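Side-chain contact in 3-oxo-tetronate kinase (Haemophilus influenzae, PDB 1YZY), which phosphorylates 3-oxo-tetronate to 3-oxo-tetronate 4-phosphate at the expense of ATP, as a member of the four-carbon acid sugar kinase family: residues Q292-N297 / F302-Y307. Residues are numbered along the deposited sequence; the frame is centred on the assembly and turned at random.
Sequences QWVIAN and FAPMVY
The two segments come closest in backbone at N297, just past helix 286-295, and P304, just ahead of strand 305-307, with CA atoms 6.1 Å apart. The P304 ring leans against the end of the helix: its CD lies 3.4 Å from the carbonyl O of N297, its CG meets CG1 of V294, and its CB lies 3.7 Å from CZ3 of W293. W293 has CG anti to the backbone N (chi1 179°), which carries the far end of the six-membered ring to the strand; CH2 comes 3.9 Å from the carbonyl O of M305, and CZ3 reaches CG2 of V306 more loosely, at 4.2 Å. Deeper in, the two valines meet through their CG2 methyls, 3.7 Å apart, with the side chains crossing at about a right angle. N297 turns back on its own helix: ND2 donates a bent bond (138° at the hydrogen) to O of W293, 3.0 Å away, and sits over one indole face toward the rim. F273 meets the indole edge-to-face, while L342 and L338 of helix 324-345 touch V294 and V306 respectively. M305 points the other way, onto helix 257-266. This is helix-on-sheet packing in the alpha/beta nucleotide-binding domain, where a short loop returns the chain from helix 286-295 to strand 305-307, which lies between its parallel neighbours 248-252 and 272-274.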
loop_
_atom_site.group_PDB
_atom_site.type_symbol
_atom_site.label_atom_id
_atom_site.label_comp_id
_atom_site.label_asym_id
_atom_site.label_seq_id
_atom_site.Cartn_x
_atom_site.Cartn_y
_atom_site.Cartn_z
ATOM N N GLN A 292 3.678 17.247 -28.343
ATOM C CA GLN A 292 4.604 18.250 -28.840
ATOM C C GLN A 292 4.772 19.360 -27.819
ATOM O O GLN A 292 5.894 19.787 -27.555
ATOM C CB GLN A 292 4.131 18.817 -30.187
ATOM C CG GLN A 292 4.069 17.787 -31.324
ATOM C CD GLN A 292 5.424 17.159 -31.670
ATOM O OE1 GLN A 292 6.479 17.779 -31.513
ATOM N NE2 GLN A 292 5.389 15.925 -32.172
ATOM N N TRP A 293 3.658 19.814 -27.244
ATOM C CA TRP A 293 3.681 20.868 -26.232
ATOM C C TRP A 293 4.526 20.454 -25.008
ATOM O O TRP A 293 5.363 21.220 -24.537
ATOM C CB TRP A 293 2.251 21.229 -25.813
ATOM C CG TRP A 293 2.159 22.306 -24.750
ATOM C CD1 TRP A 293 1.993 23.645 -24.951
ATOM C CD2 TRP A 293 2.233 22.126 -23.328
ATOM N NE1 TRP A 293 1.965 24.311 -23.750
ATOM C CE2 TRP A 293 2.112 23.402 -22.737
ATOM C CE3 TRP A 293 2.391 21.006 -22.495
ATOM C CZ2 TRP A 293 2.148 23.594 -21.351
ATOM C CZ3 TRP A 293 2.425 21.198 -21.114
ATOM C CH2 TRP A 293 2.304 22.485 -20.560
ATOM N N VAL A 294 4.304 19.249 -24.493
ATOM C CA VAL A 294 5.064 18.764 -23.336
ATOM C C VAL A 294 6.574 18.779 -23.573
ATOM O O VAL A 294 7.321 19.354 -22.786
ATOM C CB VAL A 294 4.650 17.314 -22.935
ATOM C CG1 VAL A 294 5.608 16.758 -21.886
ATOM C CG2 VAL A 294 3.231 17.299 -22.406
ATOM N N ILE A 295 7.018 18.096 -24.626
ATOM C CA ILE A 295 8.439 18.009 -24.942
ATOM C C ILE A 295 9.097 19.356 -25.252
ATOM O O ILE A 295 10.306 19.512 -25.074
ATOM C CB ILE A 295 8.706 17.004 -26.089
ATOM C CG1 ILE A 295 8.080 17.492 -27.398
ATOM C CG2 ILE A 295 8.118 15.642 -25.737
ATOM C CD1 ILE A 295 8.463 16.655 -28.611
ATOM N N ALA A 296 8.306 20.320 -25.711
ATOM C CA ALA A 296 8.818 21.649 -26.030
ATOM C C ALA A 296 8.892 22.525 -24.790
ATOM O O ALA A 296 9.375 23.664 -24.841
ATOM C CB ALA A 296 7.949 22.307 -27.081
ATOM N N ASN A 297 8.409 21.989 -23.675
ATOM C CA ASN A 297 8.421 22.703 -22.407
ATOM C C ASN A 297 9.075 21.848 -21.332
ATOM O O ASN A 297 8.801 22.019 -20.144
ATOM C CB ASN A 297 7.001 23.081 -21.987
ATOM C CG ASN A 297 6.456 24.261 -22.764
ATOM O OD1 ASN A 297 6.988 25.370 -22.683
ATOM N ND2 ASN A 297 5.367 24.043 -23.492
ATOM N N PHE A 302 10.498 23.870 -13.624
ATOM C CA PHE A 302 9.554 22.869 -13.140
ATOM C C PHE A 302 8.852 22.154 -14.295
ATOM O O PHE A 302 8.506 22.769 -15.308
ATOM C CB PHE A 302 8.538 23.504 -12.186
ATOM C CG PHE A 302 9.110 23.847 -10.831
ATOM C CD1 PHE A 302 9.797 22.882 -10.085
ATOM C CD2 PHE A 302 8.972 25.133 -10.303
ATOM C CE1 PHE A 302 10.337 23.193 -8.837
ATOM C CE2 PHE A 302 9.510 25.455 -9.053
ATOM C CZ PHE A 302 10.194 24.483 -8.320
ATOM N N ALA A 303 8.695 20.842 -14.150
ATOM C CA ALA A 303 8.058 20.003 -15.158
ATOM C C ALA A 303 6.723 20.554 -15.649
ATOM O O ALA A 303 5.950 21.132 -14.879
ATOM C CB ALA A 303 7.873 18.612 -14.618
ATOM N N PRO A 304 6.448 20.411 -16.958
ATOM C CA PRO A 304 5.192 20.906 -17.522
ATOM C C PRO A 304 4.005 20.055 -17.055
ATOM O O PRO A 304 4.122 18.847 -16.876
ATOM C CB PRO A 304 5.438 20.795 -19.025
ATOM C CG PRO A 304 6.290 19.596 -19.128
ATOM C CD PRO A 304 7.284 19.798 -18.004
ATOM N N MET A 305 2.857 20.686 -16.877
ATOM C CA MET A 305 1.685 19.968 -16.412
ATOM C C MET A 305 0.464 20.082 -17.331
ATOM O O MET A 305 -0.025 21.154 -17.705
ATOM C CB MET A 305 1.257 20.518 -15.042
ATOM C CG MET A 305 -0.175 20.164 -14.636
ATOM S SD MET A 305 -0.623 20.693 -12.980
ATOM C CE MET A 305 -0.843 22.466 -13.181
ATOM N N VAL A 306 -0.020 18.893 -17.683
ATOM C CA VAL A 306 -1.215 18.617 -18.469
ATOM C C VAL A 306 -2.258 18.171 -17.448
ATOM O O VAL A 306 -2.080 17.142 -16.793
ATOM C CB VAL A 306 -1.060 17.520 -19.530
ATOM C CG1 VAL A 306 -2.298 17.482 -20.393
ATOM C CG2 VAL A 306 0.162 17.766 -20.380
ATOM N N TYR A 307 -3.350 18.916 -17.326
ATOM C CA TYR A 307 -4.356 18.582 -16.328
ATOM C C TYR A 307 -5.816 18.627 -16.741
ATOM O O TYR A 307 -6.226 19.463 -17.543
ATOM C CB TYR A 307 -4.171 19.481 -15.099
ATOM C CG TYR A 307 -4.409 20.957 -15.361
ATOM C CD1 TYR A 307 -5.595 21.573 -14.957
ATOM C CD2 TYR A 307 -3.454 21.734 -16.027
ATOM C CE1 TYR A 307 -5.824 22.916 -15.215
ATOM C CE2 TYR A 307 -3.671 23.073 -16.285
ATOM C CZ TYR A 307 -4.859 23.659 -15.880
ATOM O OH TYR A 307 -5.091 24.984 -16.165
#